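Local coordinates for HTH-type transcriptional activator AmpR (PDB 5MMH), which activates transcription of the ampC beta-lactamase gene as a LysR-family homodimer, with an effector domain, the part described here, that recognises cell-wall-derived muropeptides, at residues 13-18 with 58-63; 71-76 with 183-188. All coordinates share one frame; numbering follows the deposited sequence.

Contact 1: 13-18 with 58-63; sequences VLTVGA and GLDYAI
T15 and D60 grip each other through both backbone and side chain. The amide N of T15 gives an almost straight bond (168°) to OD2 of D60 at 2.9 Å, reaching the oxygen on its anti side and tilted out of the carboxylate plane. In return, D60 N bonds to T15 O at 2.8 Å. With chi1 at 62°, OG1 of T15 sits between its own N and carbonyl carbon, which turns it toward the turn ahead of the second strand, where it donates to G58 O at 2.9 Å, on a lone pair in the carbonyl plane. The other carboxylate oxygen, D60 OD1, forms a salt bridge with R190, so both oxygens of D60 are engaged.

Packing is tight beyond this point. G17 N bonds to Y61 O at 3.0 Å and I63 N to G17 O at 2.7 Å, while both methyls of L59 lie against G17, CD1 coming within 3.8 Å of its CA. The opposite end is looser: V13 barely meets the second segment and is exposed, as is G58, whose positive phi closes the preceding helix in a Schellman motif. The axes of 13-18 and 61-63 run 19° from parallel and approach to 4.6 Å, with strand 42-48 on the other edge of 13-18, an arrangement characteristic of the parallel part of the mixed sheet in the periplasmic-binding-protein-like fold of LysR effector domains.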
loop_
_atom_site.group_PDB
_atom_site.type_symbol
_atom_site.label_atom_id
_atom_site.label_comp_id
_atom_site.label_asym_id
_atom_site.label_seq_id
_atom_site.Cartn_x
_atom_site.Cartn_y
_atom_site.Cartn_z
ATOM N N VAL A 13 -16.458 -12.744 18.368
ATOM C CA VAL A 13 -15.952 -11.838 17.349
ATOM C C VAL A 13 -14.574 -11.344 17.759
ATOM O O VAL A 13 -14.325 -11.040 18.934
ATOM C CB VAL A 13 -16.934 -10.672 17.099
ATOM C CG1 VAL A 13 -16.790 -9.563 18.143
ATOM C CG2 VAL A 13 -16.741 -10.132 15.707
ATOM N N LEU A 14 -13.664 -11.290 16.785
ATOM C CA LEU A 14 -12.319 -10.770 16.996
ATOM C C LEU A 14 -11.941 -9.865 15.834
ATOM O O LEU A 14 -11.971 -10.296 14.681
ATOM C CB LEU A 14 -11.327 -11.918 17.119
ATOM C CG LEU A 14 -9.857 -11.524 17.122
ATOM C CD1 LEU A 14 -9.528 -10.661 18.314
ATOM C CD2 LEU A 14 -8.982 -12.767 17.090
ATOM N N THR A 15 -11.562 -8.625 16.126
ATOM C CA THR A 15 -11.204 -7.669 15.090
ATOM C C THR A 15 -9.737 -7.274 15.235
ATOM O O THR A 15 -9.334 -6.704 16.254
ATOM C CB THR A 15 -12.127 -6.446 15.139
ATOM O OG1 THR A 15 -11.970 -5.787 16.398
ATOM C CG2 THR A 15 -13.570 -6.887 15.033
ATOM N N VAL A 16 -8.938 -7.591 14.218
ATOM C CA VAL A 16 -7.513 -7.278 14.214
ATOM C C VAL A 16 -7.209 -6.406 13.002
ATOM O O VAL A 16 -7.676 -6.693 11.897
ATOM C CB VAL A 16 -6.645 -8.547 14.201
ATOM C CG1 VAL A 16 -5.173 -8.168 14.134
ATOM C CG2 VAL A 16 -6.910 -9.408 15.457
ATOM N N GLY A 17 -6.444 -5.343 13.227
ATOM C CA GLY A 17 -5.875 -4.519 12.165
ATOM C C GLY A 17 -4.362 -4.668 12.147
ATOM O O GLY A 17 -3.719 -4.724 13.200
ATOM N N ALA A 18 -3.803 -4.756 10.946
ATOM C CA ALA A 18 -2.380 -4.980 10.737
ATOM C C ALA A 18 -1.897 -4.052 9.629
ATOM O O ALA A 18 -2.646 -3.759 8.702
ATOM C CB ALA A 18 -2.128 -6.447 10.350
ATOM N N GLY A 58 -12.359 0.500 15.746
ATOM C CA GLY A 58 -12.975 -0.612 16.452
ATOM C C GLY A 58 -12.144 -1.881 16.544
ATOM O O GLY A 58 -12.703 -2.979 16.520
ATOM N N LEU A 59 -10.826 -1.763 16.667
ATOM C CA LEU A 59 -9.947 -2.926 16.708
ATOM C C LEU A 59 -9.827 -3.463 18.131
ATOM O O LEU A 59 -9.794 -2.691 19.091
ATOM C CB LEU A 59 -8.556 -2.563 16.194
ATOM C CG LEU A 59 -8.504 -1.918 14.809
ATOM C CD1 LEU A 59 -7.075 -1.676 14.380
ATOM C CD2 LEU A 59 -9.179 -2.829 13.839
ATOM N N ASP A 60 -9.750 -4.794 18.263
ATOM C CA ASP A 60 -9.268 -5.360 19.521
ATOM C C ASP A 60 -7.743 -5.272 19.591
ATOM O O ASP A 60 -7.194 -4.788 20.586
ATOM C CB ASP A 60 -9.760 -6.809 19.681
ATOM C CG ASP A 60 -11.295 -6.920 19.644
ATOM O OD1 ASP A 60 -11.964 -6.127 20.330
ATOM O OD2 ASP A 60 -11.847 -7.774 18.906
ATOM N N TYR A 61 -7.041 -5.705 18.528
ATOM C CA TYR A 61 -5.591 -5.556 18.409
ATOM C C TYR A 61 -5.194 -4.815 17.136
ATOM O O TYR A 61 -5.861 -4.915 16.102
ATOM C CB TYR A 61 -4.881 -6.896 18.362
ATOM C CG TYR A 61 -4.793 -7.722 19.645
ATOM C CD1 TYR A 61 -4.087 -7.272 20.765
ATOM C CD2 TYR A 61 -5.337 -8.991 19.688
ATOM C CE1 TYR A 61 -3.978 -8.067 21.931
ATOM C CE2 TYR A 61 -5.229 -9.802 20.836
ATOM C CZ TYR A 61 -4.547 -9.335 21.941
ATOM O OH TYR A 61 -4.468 -10.141 23.043
ATOM N N ALA A 62 -4.045 -4.147 17.190
ATOM C CA ALA A 62 -3.393 -3.599 16.009
ATOM C C ALA A 62 -1.938 -4.050 15.962
ATOM O O ALA A 62 -1.209 -3.897 16.946
ATOM C CB ALA A 62 -3.449 -2.067 15.988
ATOM N N ILE A 63 -1.510 -4.586 14.822
ATOM C CA ILE A 63 -0.117 -4.966 14.602
ATOM C C ILE A 63 0.557 -3.860 13.808
ATOM O O ILE A 63 0.096 -3.491 12.722
ATOM C CB ILE A 63 -0.005 -6.305 13.859
ATOM C CG1 ILE A 63 -0.586 -7.452 14.699
ATOM C CG2 ILE A 63 1.465 -6.573 13.440
ATOM C CD1 ILE A 63 -0.697 -8.771 13.908
#

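Contact 2: 71-76 with 183-188; sequences HGTEAL and WLTRLQ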
loop_
_atom_site.group_PDB
_atom_site.type_symbol
_atom_site.label_atom_id
_atom_site.label_comp_id
_atom_site.label_asym_id
_atom_site.label_seq_id
_atom_site.Cartn_x
_atom_site.Cartn_y
_atom_site.Cartn_z
ATOM N N HIS A 71 1.660 5.684 23.191
ATOM C CA HIS A 71 0.934 6.156 24.366
ATOM C C HIS A 71 -0.404 5.450 24.504
ATOM O O HIS A 71 -1.141 5.275 23.525
ATOM C CB HIS A 71 0.707 7.667 24.264
ATOM C CG HIS A 71 1.963 8.442 24.013
ATOM N ND1 HIS A 71 2.559 8.511 22.769
ATOM C CD2 HIS A 71 2.741 9.179 24.843
ATOM C CE1 HIS A 71 3.649 9.253 22.844
ATOM N NE2 HIS A 71 3.782 9.672 24.089
ATOM N N GLY A 72 -0.724 5.056 25.732
ATOM C CA GLY A 72 -1.998 4.417 25.999
ATOM C C GLY A 72 -2.081 2.991 25.526
ATOM O O GLY A 72 -3.158 2.379 25.593
ATOM N N THR A 73 -0.963 2.433 25.084
ATOM C CA THR A 73 -0.914 1.141 24.431
ATOM C C THR A 73 -0.068 0.170 25.249
ATOM O O THR A 73 0.918 0.571 25.872
ATOM C CB THR A 73 -0.337 1.324 23.019
ATOM O OG1 THR A 73 -1.138 2.277 22.308
ATOM C CG2 THR A 73 -0.300 0.039 22.280
ATOM N N GLU A 74 -0.492 -1.097 25.272
ATOM C CA GLU A 74 0.347 -2.228 25.656
ATOM C C GLU A 74 0.805 -2.939 24.382
ATOM O O GLU A 74 -0.029 -3.399 23.602
ATOM C CB GLU A 74 -0.431 -3.186 26.564
ATOM C CG GLU A 74 0.130 -4.612 26.692
ATOM C CD GLU A 74 1.363 -4.744 27.608
ATOM O OE1 GLU A 74 1.597 -5.873 28.102
ATOM O OE2 GLU A 74 2.095 -3.747 27.828
ATOM N N ALA A 75 2.119 -3.038 24.172
ATOM C CA ALA A 75 2.668 -3.637 22.958
ATOM C C ALA A 75 3.578 -4.823 23.276
ATOM O O ALA A 75 4.518 -4.697 24.065
ATOM C CB ALA A 75 3.438 -2.602 22.147
ATOM N N LEU A 76 3.307 -5.960 22.626
ATOM C CA LEU A 76 4.094 -7.184 22.728
ATOM C C LEU A 76 4.939 -7.357 21.474
ATOM O O LEU A 76 4.400 -7.391 20.360
ATOM C CB LEU A 76 3.197 -8.415 22.888
ATOM C CG LEU A 76 2.653 -8.871 24.240
ATOM C CD1 LEU A 76 2.521 -7.718 25.234
ATOM C CD2 LEU A 76 1.311 -9.588 24.047
ATOM N N TRP A 183 4.957 -5.309 16.283
ATOM C CA TRP A 183 4.402 -5.392 17.628
ATOM C C TRP A 183 2.925 -5.747 17.564
ATOM O O TRP A 183 2.199 -5.239 16.705
ATOM C CB TRP A 183 4.548 -4.053 18.376
ATOM C CG TRP A 183 5.967 -3.587 18.514
ATOM C CD1 TRP A 183 6.730 -2.966 17.558
ATOM C CD2 TRP A 183 6.796 -3.706 19.674
ATOM N NE1 TRP A 183 7.985 -2.691 18.058
ATOM C CE2 TRP A 183 8.055 -3.147 19.352
ATOM C CE3 TRP A 183 6.602 -4.240 20.956
ATOM C CZ2 TRP A 183 9.107 -3.091 20.274
ATOM C CZ3 TRP A 183 7.644 -4.189 21.856
ATOM C CH2 TRP A 183 8.887 -3.625 21.509
ATOM N N LEU A 184 2.463 -6.584 18.488
ATOM C CA LEU A 184 1.031 -6.736 18.715
ATOM C C LEU A 184 0.619 -5.755 19.814
ATOM O O LEU A 184 1.055 -5.884 20.961
ATOM C CB LEU A 184 0.690 -8.172 19.087
ATOM C CG LEU A 184 -0.772 -8.405 19.441
ATOM C CD1 LEU A 184 -1.670 -8.335 18.184
ATOM C CD2 LEU A 184 -0.902 -9.738 20.117
ATOM N N THR A 185 -0.198 -4.762 19.467
ATOM C CA THR A 185 -0.565 -3.707 20.400
ATOM C C THR A 185 -2.053 -3.769 20.711
ATOM O O THR A 185 -2.848 -4.344 19.962
ATOM C CB THR A 185 -0.205 -2.314 19.857
ATOM O OG1 THR A 185 -1.240 -1.831 18.984
ATOM C CG2 THR A 185 1.104 -2.356 19.103
ATOM N N ARG A 186 -2.414 -3.163 21.840
ATOM C CA ARG A 186 -3.783 -3.127 22.330
ATOM C C ARG A 186 -3.917 -1.894 23.216
ATOM O O ARG A 186 -2.926 -1.403 23.761
ATOM C CB ARG A 186 -4.124 -4.424 23.085
ATOM C CG ARG A 186 -5.001 -4.259 24.293
ATOM C CD ARG A 186 -5.213 -5.574 25.030
ATOM N NE ARG A 186 -4.154 -5.799 25.998
ATOM C CZ ARG A 186 -4.138 -5.276 27.216
ATOM N NH1 ARG A 186 -5.127 -4.492 27.613
ATOM N NH2 ARG A 186 -3.125 -5.529 28.030
ATOM N N LEU A 187 -5.136 -1.366 23.324
ATOM C CA LEU A 187 -5.375 -0.227 24.205
ATOM C C LEU A 187 -5.317 -0.664 25.664
ATOM O O LEU A 187 -5.889 -1.691 26.028
ATOM C CB LEU A 187 -6.733 0.411 23.894
ATOM C CG LEU A 187 -6.743 1.433 22.752
ATOM C CD1 LEU A 187 -8.131 2.059 22.588
ATOM C CD2 LEU A 187 -5.703 2.495 23.010
ATOM N N GLN A 188 -4.631 0.131 26.500
ATOM C CA GLN A 188 -4.599 -0.118 27.946
ATOM C C GLN A 188 -6.000 -0.120 28.549
ATOM O O GLN A 188 -6.249 -0.822 29.538
ATOM C CB GLN A 188 -3.739 0.937 28.662
ATOM C CG GLN A 188 -2.306 0.515 29.015
ATOM C CD GLN A 188 -1.269 1.640 28.829
ATOM O OE1 GLN A 188 -1.611 2.801 28.592
ATOM N NE2 GLN A 188 0.003 1.277 28.922
HETATM O O HOH W 1 -0.527 -6.087 23.149
#
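Strands 73-76 and 183-187 run antiparallel, their axes 158° apart and 4.4 Å at closest approach, with E74–R186 and L76–L184 as hydrogen-bonded pairs. L76 N to L184 O, at 2.8 Å, is nearly straight; past the strand ends, Q188 N continues the pairing to G72 O. A water donates to both E74 O and L184 O, joining two carbonyls of facing strands.

E74 and R186 share a face, but their charges do not pair: OE1 of E74 stays 4.7 Å from NH2 of R186. Instead E74 CB lies over one face of the guanidinium, and E74 CG meets R186 NH2 at 3.6 Å. The bend at chi3 (87°) turns the end of R186 back to E74, while NE forms its salt bridge with E192. On the other face, A75 CB touches W183 CE3 at 3.8 Å, meeting the ring obliquely, and also reaches T185 CG2. T73 CG2 presses on T185 CB at 3.4 Å, closer than usual for two carbons.

W70 meets the W183 ring edge-to-face and also touches A75 and T185. Helix 194-215 lies against L76, L184 and R186, helix 54-57 meets T185 and L187, and strand 61-66 pairs with the far edge of 183-187.

In the fold
Both contacts belong to one mixed sheet, their centres 11 Å apart, and adjoin where strand 61-66 lies next to strand 181-187: A62 O and T185 N, 2.9 Å apart, probably form a hydrogen bond. Strand direction reverses at this junction, 61-66 and 181-187 being antiparallel; contact 1 is a parallel pairing and contact 2 an antiparallel one. Contact 1 is mostly buried, whereas contact 2 lies at the surface with only two buried residues. Both rest on backbone pairing, but their additions differ: a carboxylate and a threonine hydroxyl bonded to backbone in contact 1, a bridging water and partly exposed side chains in contact 2. Helix 194-215 packs on both, through L14 and Y61 in one and L76, L184 and R186 in the other.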